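Local coordinates for protein glycerol-3-phosphate dehydrogenase [NAD(P)+] (PDB 3K96) that probably catalyses the NAD(P)H-dependent reduction of dihydroxyacetone phosphate to sn-glycerol 3-phosphate, the key precursor for phospholipid synthesis, at residues 46-51 / 191-196; 173-178 / 199-204. All coordinates share one frame; numbering follows the deposited sequence.

Contact 1: 46-51 / 191-196; sequences LVLARK and ERLHGQ
Leu48 and Leu193 meet between the ends of two helices of the N-terminal Rossmann-type domain: helix 39-49, which follows the glycine-rich turn after strand 32-35, and helix 183-193, far along the chain. The apolar part is small. Leu48 CD2 reaches to 3.5 Å from Leu193 CD2, the two side chains crossing at a slant, and the same methyl rests against Arg192 CB at 4.0 Å. Arg192 itself sends its guanidinium elsewhere, with NH2 bonded to His30 O. In Val47 the anti placement of CG1 relative to the backbone N (chi1 165°) turns this methyl toward the end of helix 183-193, where it faces Leu193 O at 4.2 Å.

The polar part belongs to Lys51. Its chain bends at chi2, chi3 and chi4, which folds the aliphatic portion over the last turn of helix 183-193 and brings CE into a carbon-oxygen contact of 3.1 Å with Arg192 O; the hydrogen bond to this carbonyl comes from Gln53 NE2. The ammonium group thus lies at the carbonyl-bearing C-terminal end of the helix, where the dipole would probably suit a positive charge. Lys51 NZ makes a weak, 3.4 Å hydrogen bond to His194 O, and a water accepting from NZ at 2.9 Å donates to Leu193 O at 2.6 Å.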
ATOM      1  N   LEU A  46      18.459 -20.792   0.404  1.00 31.51           N
ATOM      2  CA  LEU A  46      18.367 -21.262  -0.971  1.00 31.12           C
ATOM      3  C   LEU A  46      18.902 -20.244  -1.940  1.00 31.27           C
ATOM      4  O   LEU A  46      19.580 -20.594  -2.895  1.00 31.31           O
ATOM      5  CB  LEU A  46      16.920 -21.598  -1.368  1.00 31.73           C
ATOM      6  CG  LEU A  46      16.321 -22.857  -0.778  1.00 33.87           C
ATOM      7  CD1 LEU A  46      14.833 -22.941  -1.079  1.00 34.35           C
ATOM      8  CD2 LEU A  46      17.096 -24.068  -1.328  1.00 33.21           C
ATOM      9  N   VAL A  47      18.552 -18.974  -1.744  1.00 30.81           N
ATOM     10  CA  VAL A  47      19.050 -17.940  -2.631  1.00 29.62           C
ATOM     11  C   VAL A  47      20.579 -18.009  -2.713  1.00 31.18           C
ATOM     12  O   VAL A  47      21.149 -17.951  -3.801  1.00 30.34           O
ATOM     13  CB  VAL A  47      18.622 -16.540  -2.160  1.00 30.05           C
ATOM     14  CG1 VAL A  47      19.427 -15.466  -2.866  1.00 25.28           C
ATOM     15  CG2 VAL A  47      17.085 -16.344  -2.380  1.00 27.35           C
ATOM     16  N   LEU A  48      21.236 -18.120  -1.562  1.00 31.11           N
ATOM     17  CA  LEU A  48      22.696 -18.175  -1.531  1.00 32.34           C
ATOM     18  C   LEU A  48      23.250 -19.516  -2.025  1.00 33.06           C
ATOM     19  O   LEU A  48      24.158 -19.544  -2.844  1.00 34.51           O
ATOM     20  CB  LEU A  48      23.213 -17.893  -0.108  1.00 32.97           C
ATOM     21  CG  LEU A  48      22.824 -16.526   0.483  1.00 32.47           C
ATOM     22  CD1 LEU A  48      23.241 -16.400   1.933  1.00 30.97           C
ATOM     23  CD2 LEU A  48      23.392 -15.390  -0.348  1.00 31.45           C
ATOM     24  N   ALA A  49      22.708 -20.621  -1.528  1.00 33.54           N
ATOM     25  CA  ALA A  49      23.220 -21.948  -1.893  1.00 33.58           C
ATOM     26  C   ALA A  49      23.072 -22.221  -3.399  1.00 34.62           C
ATOM     27  O   ALA A  49      23.952 -22.843  -4.023  1.00 32.10           O
ATOM     28  CB  ALA A  49      22.571 -23.070  -1.018  1.00 31.93           C
ATOM     29  N   ARG A  50      21.995 -21.708  -3.999  1.00 35.24           N
ATOM     30  CA  ARG A  50      21.791 -21.867  -5.441  1.00 35.55           C
ATOM     31  C   ARG A  50      22.861 -21.199  -6.279  1.00 35.22           C
ATOM     32  O   ARG A  50      23.068 -21.576  -7.430  1.00 34.51           O
ATOM     33  CB  ARG A  50      20.416 -21.341  -5.878  1.00 35.91           C
ATOM     34  CG  ARG A  50      19.275 -22.282  -5.529  1.00 37.29           C
ATOM     35  CD  ARG A  50      17.943 -21.552  -5.603  1.00 38.00           C
ATOM     36  NE  ARG A  50      16.814 -22.412  -5.281  1.00 34.71           N
ATOM     37  CZ  ARG A  50      15.568 -21.970  -5.123  1.00 38.04           C
ATOM     38  NH1 ARG A  50      15.303 -20.669  -5.236  1.00 37.62           N
ATOM     39  NH2 ARG A  50      14.587 -22.820  -4.846  1.00 36.93           N
ATOM     40  N   LYS A  51      23.513 -20.186  -5.734  1.00 35.65           N
ATOM     41  CA  LYS A  51      24.568 -19.498  -6.469  1.00 36.34           C
ATOM     42  C   LYS A  51      25.907 -20.232  -6.257  1.00 35.66           C
ATOM     43  O   LYS A  51      26.930 -19.841  -6.805  1.00 34.98           O
ATOM     44  CB  LYS A  51      24.636 -18.031  -6.025  1.00 37.90           C
ATOM     45  CG  LYS A  51      23.273 -17.283  -6.220  1.00 39.68           C
ATOM     46  CD  LYS A  51      23.064 -16.183  -5.156  1.00 43.31           C
ATOM     47  CE  LYS A  51      23.657 -14.874  -5.493  1.00 45.12           C
ATOM     48  NZ  LYS A  51      22.807 -14.161  -6.442  1.00 47.73           N
ATOM     49  N   GLU A 191      26.877  -8.206  -2.219  1.00 34.52           N
ATOM     50  CA  GLU A 191      27.561  -9.035  -3.189  1.00 35.08           C
ATOM     51  C   GLU A 191      27.078 -10.495  -3.126  1.00 33.56           C
ATOM     52  O   GLU A 191      26.880 -11.121  -4.155  1.00 33.57           O
ATOM     53  CB  GLU A 191      29.065  -8.963  -2.995  1.00 36.74           C
ATOM     54  CG  GLU A 191      29.808  -9.719  -4.091  1.00 43.61           C
ATOM     55  CD  GLU A 191      31.315  -9.603  -3.979  1.00 50.35           C
ATOM     56  OE1 GLU A 191      31.824  -9.448  -2.843  1.00 55.97           O
ATOM     57  OE2 GLU A 191      31.978  -9.683  -5.040  1.00 56.21           O
ATOM     58  N   ARG A 192      26.897 -11.044  -1.926  1.00 32.74           N
ATOM     59  CA  ARG A 192      26.408 -12.423  -1.813  1.00 31.67           C
ATOM     60  C   ARG A 192      24.954 -12.643  -2.247  1.00 31.64           C
ATOM     61  O   ARG A 192      24.625 -13.662  -2.846  1.00 28.64           O
ATOM     62  CB  ARG A 192      26.458 -12.895  -0.358  1.00 31.46           C
ATOM     63  CG  ARG A 192      27.798 -13.391   0.166  1.00 33.04           C
ATOM     64  CD  ARG A 192      27.567 -14.013   1.534  1.00 33.61           C
ATOM     65  NE  ARG A 192      28.778 -14.542   2.159  1.00 31.98           N
ATOM     66  CZ  ARG A 192      29.243 -15.774   1.999  1.00 31.84           C
ATOM     67  NH1 ARG A 192      28.636 -16.629   1.206  1.00 32.87           N
ATOM     68  NH2 ARG A 192      30.335 -16.150   2.640  1.00 36.31           N
ATOM     69  N   LEU A 193      24.090 -11.691  -1.896  1.00 31.41           N
ATOM     70  CA  LEU A 193      22.637 -11.825  -2.076  1.00 32.34           C
ATOM     71  C   LEU A 193      22.034 -11.248  -3.343  1.00 33.81           C
ATOM     72  O   LEU A 193      21.123 -11.826  -3.930  1.00 33.71           O
ATOM     73  CB  LEU A 193      21.944 -11.131  -0.896  1.00 30.78           C
ATOM     74  CG  LEU A 193      21.989 -11.839   0.453  1.00 29.82           C
ATOM     75  CD1 LEU A 193      21.794 -10.861   1.605  1.00 28.64           C
ATOM     76  CD2 LEU A 193      20.959 -12.991   0.500  1.00 23.34           C
ATOM     77  N   HIS A 194      22.523 -10.084  -3.729  1.00 35.80           N
ATOM     78  CA  HIS A 194      21.990  -9.396  -4.867  1.00 37.46           C
ATOM     79  C   HIS A 194      22.109 -10.185  -6.149  1.00 38.72           C
ATOM     80  O   HIS A 194      23.151 -10.787  -6.437  1.00 40.32           O
ATOM     81  CB  HIS A 194      22.654  -8.045  -5.044  1.00 37.21           C
ATOM     82  CG  HIS A 194      22.055  -7.255  -6.151  1.00 38.94           C
ATOM     83  ND1 HIS A 194      20.809  -6.676  -6.053  1.00 38.18           N
ATOM     84  CD2 HIS A 194      22.510  -6.974  -7.393  1.00 40.27           C
ATOM     85  CE1 HIS A 194      20.532  -6.051  -7.183  1.00 39.65           C
ATOM     86  NE2 HIS A 194      21.548  -6.221  -8.014  1.00 38.95           N
ATOM     87  N   GLY A 195      21.032 -10.186  -6.913  1.00 39.32           N
ATOM     88  CA  GLY A 195      21.014 -10.898  -8.159  1.00 41.07           C
ATOM     89  C   GLY A 195      19.762 -10.628  -8.935  1.00 41.59           C
ATOM     90  O   GLY A 195      18.848  -9.953  -8.463  1.00 44.21           O
ATOM     91  N   GLN A 196      19.752 -11.123 -10.157  0.60 42.23           N
ATOM     92  CA  GLN A 196      18.639 -10.983 -11.091  0.60 42.03           C
ATOM     93  C   GLN A 196      17.197 -10.852 -10.517  0.60 40.88           C
ATOM     94  O   GLN A 196      16.601  -9.790 -10.655  0.60 40.08           O
ATOM     95  CB  GLN A 196      18.737 -12.098 -12.150  0.60 42.77           C
ATOM     96  CG  GLN A 196      19.242 -13.462 -11.626  0.60 44.06           C
ATOM     97  CD  GLN A 196      20.699 -13.441 -11.122  0.60 45.41           C
ATOM     98  OE1 GLN A 196      21.471 -12.529 -11.426  0.60 46.18           O
ATOM     99  NE2 GLN A 196      21.067 -14.454 -10.350  0.60 47.96           N
TER
HETATM  100  O   HOH W   1      20.133 -13.173  -5.937  1.00 36.59           O

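Contact 2: 173-178 / 199-204; sequences PTAVSL and RVYKND
The beta-alpha-beta unit of strand 174-180, helix 183-193 and strand 198-203 brings its two parallel strands side by side, the latter outermost on its side of the sheet within the chain. Five backbone bonds of 2.9 Å join them, among them Val176 N to Arg199 O and Tyr201 N to Val176 O. The last, Asn203 N to Leu178 O, is the most bent (140°), its donor above the carbonyl plane.

On the face that helix 183-193 covers, Val200 spreads its two methyls over separate neighbours: CG1, anti to the backbone N (chi1 -179°), presses on Leu178 CB at a tight 3.5 Å, while CG2 lies 3.9 Å from Val176 CG2. On the other face Ala175 CB meets the edge of the Tyr201 ring, near its plane, 3.9 Å from CE2. Arg199 NE donates to Tyr201 OH at 3.1 Å, with the hydroxyl in the guanidinium plane, and Arg199 NH2 also bonds Gln196 O. A water joins Ser177 OG (2.9 Å) to Tyr201 O (3.0 Å), donating to the carbonyl. Val176, Leu178 and Val200 thus form an apolar patch, whereas the face of Ala175, Ser177 and Tyr201 is mixed, packing on Leu264 and, from the second subunit, on Ala238 and Arg351.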
ATOM      1  N   PRO A 173      10.357 -12.272  -8.814  1.00 30.61           N
ATOM      2  CA  PRO A 173      11.029 -10.993  -8.525  1.00 30.77           C
ATOM      3  C   PRO A 173      10.695 -10.450  -7.153  1.00 30.57           C
ATOM      4  O   PRO A 173       9.512 -10.337  -6.780  1.00 31.23           O
ATOM      5  CB  PRO A 173      10.522 -10.062  -9.639  1.00 31.09           C
ATOM      6  CG  PRO A 173      10.138 -10.972 -10.738  1.00 29.88           C
ATOM      7  CD  PRO A 173       9.561 -12.178 -10.054  1.00 31.10           C
ATOM      8  N   THR A 174      11.753 -10.125  -6.418  1.00 30.65           N
ATOM      9  CA  THR A 174      11.662  -9.648  -5.064  1.00 29.92           C
ATOM     10  C   THR A 174      12.679  -8.558  -4.850  1.00 30.73           C
ATOM     11  O   THR A 174      13.782  -8.600  -5.439  1.00 30.35           O
ATOM     12  CB  THR A 174      11.958 -10.803  -4.093  1.00 31.22           C
ATOM     13  OG1 THR A 174      10.955 -11.818  -4.265  1.00 34.37           O
ATOM     14  CG2 THR A 174      11.968 -10.328  -2.635  1.00 27.50           C
ATOM     15  N   ALA A 175      12.314  -7.569  -4.024  1.00 29.56           N
ATOM     16  CA  ALA A 175      13.228  -6.471  -3.699  1.00 28.66           C
ATOM     17  C   ALA A 175      13.179  -6.211  -2.203  1.00 28.35           C
ATOM     18  O   ALA A 175      12.102  -6.136  -1.627  1.00 27.48           O
ATOM     19  CB  ALA A 175      12.869  -5.221  -4.496  1.00 28.47           C
ATOM     20  N   VAL A 176      14.354  -6.114  -1.568  1.00 27.59           N
ATOM     21  CA  VAL A 176      14.456  -5.856  -0.139  1.00 26.45           C
ATOM     22  C   VAL A 176      15.532  -4.811   0.130  1.00 27.61           C
ATOM     23  O   VAL A 176      16.382  -4.537  -0.722  1.00 27.07           O
ATOM     24  CB  VAL A 176      14.798  -7.112   0.681  1.00 27.53           C
ATOM     25  CG1 VAL A 176      13.666  -8.142   0.626  1.00 27.39           C
ATOM     26  CG2 VAL A 176      16.148  -7.722   0.201  1.00 25.17           C
ATOM     27  N   SER A 177      15.472  -4.197   1.306  1.00 28.59           N
ATOM     28  CA  SER A 177      16.481  -3.219   1.693  1.00 30.38           C
ATOM     29  C   SER A 177      17.498  -3.901   2.597  1.00 29.70           C
ATOM     30  O   SER A 177      17.189  -4.878   3.267  1.00 28.18           O
ATOM     31  CB  SER A 177      15.859  -2.041   2.448  1.00 31.13           C
ATOM     32  OG  SER A 177      14.928  -1.324   1.643  1.00 36.61           O
ATOM     33  N   LEU A 178      18.710  -3.374   2.599  1.00 30.01           N
ATOM     34  CA  LEU A 178      19.750  -3.869   3.486  1.00 29.74           C
ATOM     35  C   LEU A 178      20.479  -2.664   4.084  1.00 28.88           C
ATOM     36  O   LEU A 178      21.077  -1.861   3.361  1.00 29.56           O
ATOM     37  CB  LEU A 178      20.687  -4.801   2.747  1.00 30.41           C
ATOM     38  CG  LEU A 178      21.704  -5.533   3.605  1.00 32.72           C
ATOM     39  CD1 LEU A 178      22.109  -6.850   2.928  1.00 35.73           C
ATOM     40  CD2 LEU A 178      22.912  -4.657   3.922  1.00 32.06           C
ATOM     41  N   ARG A 199      16.675  -8.863  -5.499  1.00 33.98           N
ATOM     42  CA  ARG A 199      17.438  -7.640  -5.506  1.00 34.76           C
ATOM     43  C   ARG A 199      17.500  -6.978  -4.135  1.00 34.46           C
ATOM     44  O   ARG A 199      16.493  -6.873  -3.434  1.00 33.24           O
ATOM     45  CB  ARG A 199      16.864  -6.716  -6.566  1.00 35.32           C
ATOM     46  CG  ARG A 199      16.710  -7.432  -7.904  1.00 36.94           C
ATOM     47  CD  ARG A 199      16.260  -6.521  -9.030  1.00 40.46           C
ATOM     48  NE  ARG A 199      17.358  -5.702  -9.533  1.00 42.03           N
ATOM     49  CZ  ARG A 199      18.296  -6.147 -10.378  1.00 45.38           C
ATOM     50  NH1 ARG A 199      19.266  -5.336 -10.790  1.00 44.62           N
ATOM     51  NH2 ARG A 199      18.279  -7.403 -10.808  1.00 46.27           N
ATOM     52  N   VAL A 200      18.704  -6.536  -3.775  1.00 34.09           N
ATOM     53  CA  VAL A 200      18.981  -5.976  -2.458  1.00 34.32           C
ATOM     54  C   VAL A 200      19.527  -4.592  -2.620  1.00 34.71           C
ATOM     55  O   VAL A 200      20.544  -4.396  -3.275  1.00 34.94           O
ATOM     56  CB  VAL A 200      20.013  -6.862  -1.711  1.00 35.05           C
ATOM     57  CG1 VAL A 200      20.302  -6.314  -0.343  1.00 34.60           C
ATOM     58  CG2 VAL A 200      19.500  -8.282  -1.625  1.00 34.97           C
ATOM     59  N   TYR A 201      18.842  -3.627  -2.029  1.00 35.06           N
ATOM     60  CA  TYR A 201      19.229  -2.243  -2.154  1.00 34.92           C
ATOM     61  C   TYR A 201      19.754  -1.659  -0.839  1.00 34.60           C
ATOM     62  O   TYR A 201      19.143  -1.817   0.202  1.00 32.77           O
ATOM     63  CB  TYR A 201      18.045  -1.439  -2.681  1.00 35.47           C
ATOM     64  CG  TYR A 201      17.576  -1.943  -4.038  1.00 36.08           C
ATOM     65  CD1 TYR A 201      18.268  -1.607  -5.205  1.00 37.96           C
ATOM     66  CD2 TYR A 201      16.461  -2.755  -4.158  1.00 35.47           C
ATOM     67  CE1 TYR A 201      17.854  -2.063  -6.444  1.00 41.05           C
ATOM     68  CE2 TYR A 201      16.029  -3.214  -5.406  1.00 35.43           C
ATOM     69  CZ  TYR A 201      16.737  -2.875  -6.545  1.00 39.71           C
ATOM     70  OH  TYR A 201      16.326  -3.323  -7.791  1.00 40.70           O
ATOM     71  N   LYS A 202      20.922  -1.023  -0.929  1.00 34.44           N
ATOM     72  CA  LYS A 202      21.580  -0.386   0.186  1.00 35.49           C
ATOM     73  C   LYS A 202      20.661   0.673   0.780  1.00 36.06           C
ATOM     74  O   LYS A 202      19.983   1.399   0.063  1.00 35.26           O
ATOM     75  CB  LYS A 202      22.880   0.251  -0.298  1.00 35.60           C
ATOM     76  CG  LYS A 202      23.755   0.869   0.781  1.00 42.42           C
ATOM     77  CD  LYS A 202      25.082   1.395   0.188  1.00 47.00           C
ATOM     78  CE  LYS A 202      26.106   1.797   1.267  1.00 50.09           C
ATOM     79  NZ  LYS A 202      25.800   3.058   1.997  1.00 53.25           N
ATOM     80  N   ASN A 203      20.636   0.722   2.098  1.00 36.91           N
ATOM     81  CA  ASN A 203      19.848   1.678   2.837  1.00 38.32           C
ATOM     82  C   ASN A 203      20.725   2.103   4.023  1.00 40.18           C
ATOM     83  O   ASN A 203      21.415   1.299   4.630  1.00 40.28           O
ATOM     84  CB  ASN A 203      18.497   1.055   3.222  1.00 38.98           C
ATOM     85  CG  ASN A 203      17.687   1.916   4.158  1.00 38.03           C
ATOM     86  OD1 ASN A 203      18.196   2.399   5.153  1.00 42.07           O
ATOM     87  ND2 ASN A 203      16.402   2.053   3.879  1.00 41.38           N
ATOM     88  N   ASP A 204      20.707   3.393   4.307  1.00 42.40           N
ATOM     89  CA  ASP A 204      21.536   3.994   5.328  1.00 44.29           C
ATOM     90  C   ASP A 204      20.861   4.125   6.705  1.00 43.11           C
ATOM     91  O   ASP A 204      21.418   4.744   7.601  1.00 44.83           O
ATOM     92  CB  ASP A 204      21.839   5.435   4.872  1.00 45.79           C
ATOM     93  CG  ASP A 204      20.562   6.348   4.875  1.00 51.28           C
ATOM     94  OD1 ASP A 204      19.486   5.920   4.384  1.00 54.69           O
ATOM     95  OD2 ASP A 204      20.637   7.504   5.363  1.00 57.77           O
TER
HETATM   96  O   HOH W   2      16.885   0.115   0.138  1.00 50.55           O

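How the contacts relate
Helix 183-193 connects the two contacts: it is the crossover between the paired strands of contact 2, and its C-terminal end meets helix 39-49 in contact 1. The centres lie 13 Å apart, yet the contacts touch directly. His194 ND1 probably accepts a hydrogen bond from Val200 N at 3.1 Å. Leu193 meets Leu48 of helix 39-49 through CD2 and Val200 of the sheet through CB, the latter 3.8 Å from Val200 CG2. Both contacts lie near predicted binding residues: the side chain of Val47 is about 6 Å from that of Trp40, predicted to bind NADPH, and the side chain of Val176 is about 4 Å from that of Ser163, predicted to bind sn-glycerol 3-phosphate.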